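Peptidase M16 domain protein (Alicyclobacillus acidocaldarius subsp. acidocaldarius DSM 446, PDB 4XEA) is a putative M16-family metallopeptidase that probably uses a bound metal ion to cleave peptide bonds. Local coordinates at residues D326-A329 and E330-S334; G358-L361 and M362-Q366; E383-F387 and A388-A392. All blocks are in the same frame, centred on the assembly; numbering follows the deposited sequence.

Contact 1. Residues D326-A329 and E330-S334; sequences DVLA and ERIQS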
loop_
_atom_site.group_PDB
_atom_site.type_symbol
_atom_site.label_atom_id
_atom_site.label_comp_id
_atom_site.label_asym_id
_atom_site.label_seq_id
_atom_site.Cartn_x
_atom_site.Cartn_y
_atom_site.Cartn_z
ATOM N N ASP A 326 24.895 14.485 7.349
ATOM C CA ASP A 326 26.186 14.837 6.747
ATOM C C ASP A 326 26.963 13.588 6.352
ATOM O O ASP A 326 27.489 13.500 5.243
ATOM C CB ASP A 326 27.038 15.736 7.677
ATOM C CG ASP A 326 27.011 15.300 9.155
ATOM O OD1 ASP A 326 26.308 14.331 9.554
ATOM O OD2 ASP A 326 27.699 15.973 9.949
ATOM N N VAL A 327 27.008 12.626 7.270
ATOM C CA VAL A 327 27.739 11.385 7.066
ATOM C C VAL A 327 27.130 10.623 5.888
ATOM O O VAL A 327 27.856 10.117 5.028
ATOM C CB VAL A 327 27.744 10.496 8.329
ATOM C CG1 VAL A 327 28.569 9.234 8.071
ATOM C CG2 VAL A 327 28.323 11.259 9.560
ATOM N N LEU A 328 25.799 10.547 5.862
ATOM C CA LEU A 328 25.073 9.827 4.802
ATOM C C LEU A 328 25.325 10.475 3.470
ATOM O O LEU A 328 25.583 9.777 2.491
ATOM C CB LEU A 328 23.555 9.765 5.070
ATOM C CG LEU A 328 22.673 9.124 3.965
ATOM C CD1 LEU A 328 23.134 7.716 3.618
ATOM C CD2 LEU A 328 21.200 9.139 4.349
ATOM N N ALA A 329 25.246 11.800 3.416
ATOM C CA ALA A 329 25.550 12.514 2.179
ATOM C C ALA A 329 26.961 12.223 1.695
ATOM O O ALA A 329 27.175 12.071 0.485
ATOM C CB ALA A 329 25.342 14.000 2.346
ATOM N N GLU A 330 27.928 12.167 2.608
ATOM C CA GLU A 330 29.308 11.870 2.211
ATOM C C GLU A 330 29.437 10.457 1.652
ATOM O O GLU A 330 30.145 10.242 0.667
ATOM C CB GLU A 330 30.290 12.048 3.377
ATOM C CG GLU A 330 31.725 11.558 3.048
ATOM C CD GLU A 330 31.999 10.067 3.433
ATOM O OE1 GLU A 330 31.672 9.670 4.581
ATOM O OE2 GLU A 330 32.572 9.299 2.612
ATOM N N ARG A 331 28.763 9.494 2.295
ATOM C CA ARG A 331 28.858 8.086 1.889
ATOM C C ARG A 331 28.265 7.876 0.502
ATOM O O ARG A 331 28.796 7.099 -0.306
ATOM C CB ARG A 331 28.151 7.173 2.904
ATOM C CG ARG A 331 28.911 6.989 4.229
ATOM C CD ARG A 331 30.083 6.012 4.079
ATOM N NE ARG A 331 29.647 4.670 3.677
ATOM C CZ ARG A 331 29.193 3.731 4.512
ATOM N NH1 ARG A 331 29.097 3.952 5.832
ATOM N NH2 ARG A 331 28.833 2.545 4.023
ATOM N N ILE A 332 27.147 8.557 0.238
ATOM C CA ILE A 332 26.528 8.521 -1.084
ATOM C C ILE A 332 27.467 9.081 -2.160
ATOM O O ILE A 332 27.654 8.468 -3.191
ATOM C CB ILE A 332 25.203 9.304 -1.099
ATOM C CG1 ILE A 332 24.135 8.538 -0.306
ATOM C CG2 ILE A 332 24.777 9.580 -2.537
ATOM C CD1 ILE A 332 22.911 9.395 0.116
ATOM N N GLN A 333 28.050 10.246 -1.914
ATOM C CA GLN A 333 28.984 10.834 -2.860
ATOM C C GLN A 333 30.244 9.976 -3.064
ATOM O O GLN A 333 30.740 9.887 -4.177
ATOM C CB GLN A 333 29.385 12.247 -2.407
ATOM C CG GLN A 333 28.195 13.227 -2.411
ATOM C CD GLN A 333 28.542 14.602 -1.847
ATOM O OE1 GLN A 333 29.422 15.285 -2.364
ATOM N NE2 GLN A 333 27.829 15.015 -0.794
ATOM N N SER A 334 30.750 9.342 -2.005
ATOM C CA SER A 334 31.907 8.442 -2.130
ATOM C C SER A 334 31.606 7.214 -2.946
ATOM O O SER A 334 32.385 6.845 -3.818
ATOM C CB SER A 334 32.353 7.957 -0.765
ATOM O OG SER A 334 33.079 8.958 -0.120
#
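The amide of Gln333 swings back along its helix toward Ala329, and NE2 gives a weak hydrogen bond to Ala329 O (3.3 Å), with Ala329 O lying off the plane of the Gln333 amide. Ala329 O also accepts the backbone N of Gln333, at 3.1 Å. Ala329 suits its place because a methyl leaves space for the amide, with its CB 4.1 Å from Gln333 NE2, and lets the helix settle on Leu253 and Val417 of the sheet. The carboxylate of Glu330 is met by Ser334 OG at 2.8 Å, and OE2 uses its anti lone pair, on the side away from OE1. Toward the protein interior, Leu328 and Ile332 lie at an angle to each other, Leu328 CG 3.9 Å from Ile332 CD1. Their branched apolar ends fill the layer between this helix, Leu253 and helix 288-295. Arg331 lays CG 3.4 Å from Val327 O; bends at chi2 and chi3 then carry its guanidinium to a salt bridge with Glu296 and a hydrogen bond with Ser292. The chemistry is that of an amphipathic helix: aliphatic groups meet the sheet, while polar side chains bond along the helix or to helix 288-295 and the loop after it.

Contact 2. Residues G358-L361 and M362-Q366; sequences GRVL and MSLDQ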
loop_
_atom_site.group_PDB
_atom_site.type_symbol
_atom_site.label_atom_id
_atom_site.label_comp_id
_atom_site.label_asym_id
_atom_site.label_seq_id
_atom_site.Cartn_x
_atom_site.Cartn_y
_atom_site.Cartn_z
ATOM N N GLY A 358 11.438 -9.477 -12.526
ATOM C CA GLY A 358 10.469 -10.162 -11.667
ATOM C C GLY A 358 9.383 -9.224 -11.149
ATOM O O GLY A 358 8.192 -9.553 -11.200
ATOM N N ARG A 359 9.801 -8.057 -10.669
ATOM C CA ARG A 359 8.890 -7.065 -10.125
ATOM C C ARG A 359 7.871 -6.640 -11.195
ATOM O O ARG A 359 6.670 -6.555 -10.923
ATOM C CB ARG A 359 9.705 -5.878 -9.589
ATOM C CG ARG A 359 8.921 -4.795 -8.842
ATOM C CD ARG A 359 9.808 -3.561 -8.506
ATOM N NE ARG A 359 10.766 -3.718 -7.383
ATOM C CZ ARG A 359 10.579 -4.447 -6.280
ATOM N NH1 ARG A 359 11.528 -4.508 -5.353
ATOM N NH2 ARG A 359 9.459 -5.121 -6.091
ATOM N N VAL A 360 8.349 -6.397 -12.408
ATOM C CA VAL A 360 7.485 -6.050 -13.543
ATOM C C VAL A 360 6.558 -7.208 -13.940
ATOM O O VAL A 360 5.367 -7.006 -14.058
ATOM C CB VAL A 360 8.305 -5.567 -14.757
ATOM C CG1 VAL A 360 7.411 -5.290 -15.943
ATOM C CG2 VAL A 360 9.080 -4.270 -14.368
ATOM N N LEU A 361 7.094 -8.407 -14.130
ATOM C CA LEU A 361 6.259 -9.592 -14.398
ATOM C C LEU A 361 5.118 -9.759 -13.350
ATOM O O LEU A 361 3.949 -9.931 -13.731
ATOM C CB LEU A 361 7.120 -10.845 -14.469
ATOM C CG LEU A 361 8.022 -11.023 -15.709
ATOM C CD1 LEU A 361 8.588 -12.434 -15.716
ATOM C CD2 LEU A 361 7.290 -10.737 -17.037
HETATM N N MSE A 362 5.443 -9.655 -12.069
HETATM C CA MSE A 362 4.431 -9.761 -11.005
HETATM C C MSE A 362 3.423 -8.618 -11.034
HETATM O O MSE A 362 2.239 -8.825 -10.793
HETATM C CB MSE A 362 5.078 -9.856 -9.620
HETATM C CG MSE A 362 5.981 -11.058 -9.482
HETATM SE SE MSE A 362 6.625 -11.453 -7.681
HETATM C CE MSE A 362 8.155 -10.262 -7.482
ATOM N N SER A 363 3.893 -7.428 -11.371
ATOM C CA SER A 363 3.043 -6.234 -11.474
ATOM C C SER A 363 2.048 -6.302 -12.632
ATOM O O SER A 363 1.000 -5.701 -12.547
ATOM C CB SER A 363 3.897 -4.963 -11.582
ATOM O OG SER A 363 4.466 -4.663 -10.329
ATOM N N LEU A 364 2.381 -7.025 -13.702
ATOM C CA LEU A 364 1.475 -7.241 -14.825
ATOM C C LEU A 364 0.294 -8.153 -14.460
ATOM O O LEU A 364 -0.669 -8.212 -15.196
ATOM C CB LEU A 364 2.214 -7.867 -16.014
ATOM C CG LEU A 364 3.352 -7.086 -16.651
ATOM C CD1 LEU A 364 4.050 -7.970 -17.681
ATOM C CD2 LEU A 364 2.814 -5.830 -17.280
ATOM N N ASP A 365 0.372 -8.854 -13.330
ATOM C CA ASP A 365 -0.809 -9.493 -12.721
ATOM C C ASP A 365 -1.896 -8.525 -12.224
ATOM O O ASP A 365 -3.020 -8.972 -11.946
ATOM C CB ASP A 365 -0.406 -10.322 -11.502
ATOM C CG ASP A 365 0.313 -11.598 -11.859
ATOM O OD1 ASP A 365 0.394 -11.936 -13.056
ATOM O OD2 ASP A 365 0.776 -12.286 -10.923
ATOM N N GLN A 366 -1.562 -7.242 -12.026
ATOM C CA GLN A 366 -2.456 -6.318 -11.301
ATOM C C GLN A 366 -3.213 -5.416 -12.262
ATOM O O GLN A 366 -2.585 -4.690 -13.035
ATOM C CB GLN A 366 -1.650 -5.393 -10.370
ATOM C CG GLN A 366 -0.917 -6.064 -9.187
ATOM C CD GLN A 366 -1.876 -6.712 -8.217
ATOM O OE1 GLN A 366 -2.895 -6.115 -7.855
ATOM N NE2 GLN A 366 -1.571 -7.946 -7.793
#
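Gly358 O receives the backbone N of Met362 at 2.9 Å, and the side chain of Met362, a selenomethionine, runs back beside it. Its CG lies 3.2 Å from Gly358 O, and a bend at chi3 (-83°) brings CE over Gly358, 3.8 Å from Gly358 O. The long, flexible residue also packs on Thr102 of the second subunit. Next, Arg359 O is gripped twice by Ser363: OG comes in at 3.0 Å and the backbone N at 2.9 Å, from opposite faces of the carbonyl plane. A chi1 of -74° sets the hydroxyl beside the serine's own N, pointing back along the chain, which lets this short polar side chain bond to Arg359 O, one turn back. Near its C-terminal end, helix 346-363 runs into a type I beta turn, Ser363 to Gln366, with Gln366 as N-cap of the helix that follows. Val360 O accepts Leu364 N at 3.0 Å, and the two side chains meet loosely, Val360 CG1 being 4.5 Å from Leu364 CG. Leu364 N also makes a weak bond to Leu361 O, while Leu361 CD2 stands 4.3 Å from Leu364 CD1; Leu364 itself is buried against Phe369 and Leu370. Beyond it, the carboxylate of Asp365 accepts the backbone N-H groups of His29 and Gln30 of the second subunit.

Contact 3. Residues E383-F387 and A388-A392; sequences EAFAF and ADVIA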
loop_
_atom_site.group_PDB
_atom_site.type_symbol
_atom_site.label_atom_id
_atom_site.label_comp_id
_atom_site.label_asym_id
_atom_site.label_seq_id
_atom_site.Cartn_x
_atom_site.Cartn_y
_atom_site.Cartn_z
ATOM N N GLU A 383 2.744 6.164 -28.518
ATOM C CA GLU A 383 1.428 6.196 -29.158
ATOM C C GLU A 383 0.955 4.775 -29.508
ATOM O O GLU A 383 -0.235 4.514 -29.542
ATOM C CB GLU A 383 1.496 7.156 -30.381
ATOM C CG GLU A 383 0.152 7.500 -31.106
ATOM C CD GLU A 383 -0.692 8.549 -30.373
ATOM O OE1 GLU A 383 -0.149 9.338 -29.564
ATOM O OE2 GLU A 383 -1.919 8.568 -30.600
ATOM N N ALA A 384 1.895 3.847 -29.694
ATOM C CA ALA A 384 1.599 2.439 -29.919
ATOM C C ALA A 384 2.126 1.552 -28.784
ATOM O O ALA A 384 2.635 0.453 -29.018
ATOM C CB ALA A 384 2.171 1.990 -31.313
ATOM N N PHE A 385 1.990 2.026 -27.551
ATOM C CA PHE A 385 2.619 1.366 -26.406
ATOM C C PHE A 385 2.250 -0.104 -26.308
ATOM O O PHE A 385 1.122 -0.481 -26.636
ATOM C CB PHE A 385 2.185 2.019 -25.090
ATOM C CG PHE A 385 2.746 1.339 -23.877
ATOM C CD1 PHE A 385 4.101 1.445 -23.586
ATOM C CD2 PHE A 385 1.929 0.576 -23.042
ATOM C CE1 PHE A 385 4.631 0.826 -22.491
ATOM C CE2 PHE A 385 2.456 -0.082 -21.938
ATOM C CZ PHE A 385 3.803 0.058 -21.645
ATOM N N ALA A 386 3.201 -0.931 -25.865
ATOM C CA ALA A 386 2.932 -2.320 -25.539
ATOM C C ALA A 386 3.853 -2.669 -24.368
ATOM O O ALA A 386 4.996 -2.250 -24.347
ATOM C CB ALA A 386 3.216 -3.230 -26.743
ATOM N N PHE A 387 3.353 -3.418 -23.402
ATOM C CA PHE A 387 4.205 -3.881 -22.295
ATOM C C PHE A 387 5.411 -4.723 -22.758
ATOM O O PHE A 387 6.473 -4.717 -22.112
ATOM C CB PHE A 387 3.373 -4.643 -21.247
ATOM C CG PHE A 387 2.566 -3.737 -20.378
ATOM C CD1 PHE A 387 3.201 -2.900 -19.480
ATOM C CD2 PHE A 387 1.190 -3.678 -20.487
ATOM C CE1 PHE A 387 2.489 -2.021 -18.707
ATOM C CE2 PHE A 387 0.471 -2.791 -19.697
ATOM C CZ PHE A 387 1.137 -1.958 -18.826
ATOM N N ALA A 388 5.269 -5.419 -23.884
ATOM C CA ALA A 388 6.388 -6.137 -24.471
ATOM C C ALA A 388 7.547 -5.200 -24.717
ATOM O O ALA A 388 8.695 -5.651 -24.774
ATOM C CB ALA A 388 5.977 -6.843 -25.799
ATOM N N ASP A 389 7.248 -3.912 -24.894
ATOM C CA ASP A 389 8.275 -2.908 -25.136
ATOM C C ASP A 389 9.157 -2.763 -23.878
ATOM O O ASP A 389 10.377 -2.599 -23.994
ATOM C CB ASP A 389 7.686 -1.513 -25.469
ATOM C CG ASP A 389 6.878 -1.461 -26.791
ATOM O OD1 ASP A 389 7.005 -2.351 -27.657
ATOM O OD2 ASP A 389 6.144 -0.441 -26.945
ATOM N N VAL A 390 8.529 -2.770 -22.700
ATOM C CA VAL A 390 9.236 -2.652 -21.425
ATOM C C VAL A 390 10.042 -3.926 -21.182
ATOM O O VAL A 390 11.250 -3.882 -20.974
ATOM C CB VAL A 390 8.259 -2.374 -20.252
ATOM C CG1 VAL A 390 8.971 -2.332 -18.872
ATOM C CG2 VAL A 390 7.521 -1.072 -20.505
ATOM N N ILE A 391 9.384 -5.065 -21.305
ATOM C CA ILE A 391 10.072 -6.326 -21.114
ATOM C C ILE A 391 11.295 -6.412 -22.027
ATOM O O ILE A 391 12.373 -6.798 -21.572
ATOM C CB ILE A 391 9.143 -7.535 -21.374
ATOM C CG1 ILE A 391 8.050 -7.571 -20.308
ATOM C CG2 ILE A 391 9.946 -8.832 -21.427
ATOM C CD1 ILE A 391 8.553 -7.826 -18.846
ATOM N N ALA A 392 11.136 -6.035 -23.293
ATOM C CA ALA A 392 12.242 -6.127 -24.235
ATOM C C ALA A 392 13.438 -5.239 -23.841
ATOM O O ALA A 392 14.583 -5.644 -24.033
ATOM C CB ALA A 392 11.778 -5.846 -25.700
#
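The backbone runs extended through Phe385 and Ala386 (phi -146°, psi 140° at Ala386) and then coils into helix 387-396. In this helix N-terminal turn, the carboxylate of Asp389 reaches back along the chain: its OD2 accepts the backbone N of Ala386, while Asp389 N gives a 2.9 Å backbone bond to Ala386 O. An aspartate fits well, since its negative charge lies by the first turn of a helix, where the dipole would probably favour it. Further on, Phe387 O accepts Ile391 N in a nearly straight bond of 3.0 Å. The two phenylalanines meet within the leading segment: Phe385 turns an edge to Phe387, placing CE2 3.6 Å above the centre of the Phe387 ring. With CG anti to its N (chi1 177°), Phe385 is also brought beside Val390, whose CG2 touches ring atom CE1 at 4.0 Å, near the ring plane. Broad rings suit this buried joint because they reach several elements at once: Phe385 meets Trp374 edge-to-face and lies against Tyr377, and Phe387 packs on Phe369 and Leu370, all of helix 367-379. Ile391 faces helix 346-363, whereas Ala388 stays small where it touches Leu3. In the capping bond, Ala386 N lies 3.2 Å from Asp389 OD2, approaching from above the carboxylate plane.

From the N terminus the three contacts come in series, none nesting in or crossing another, and each is local, closing no long loop. Contact 1, in helix 325-342, ties that helix to the five-stranded sheet and to helix 288-295. The next helix, 346-363, carries the chain to contact 2, whose centre is about 33 Å from that of contact 1, and delivers it to the turn at the subunit interface. After helix 367-379, contact 3 starts helix 387-396, which folds back on contact 2. There Leu361 CD2 lies 3.7 Å from Ile391 CD1 and Leu364 CD2 equally close to Phe387 CD1, so three successive helices share one apolar layer; contact 1 touches neither.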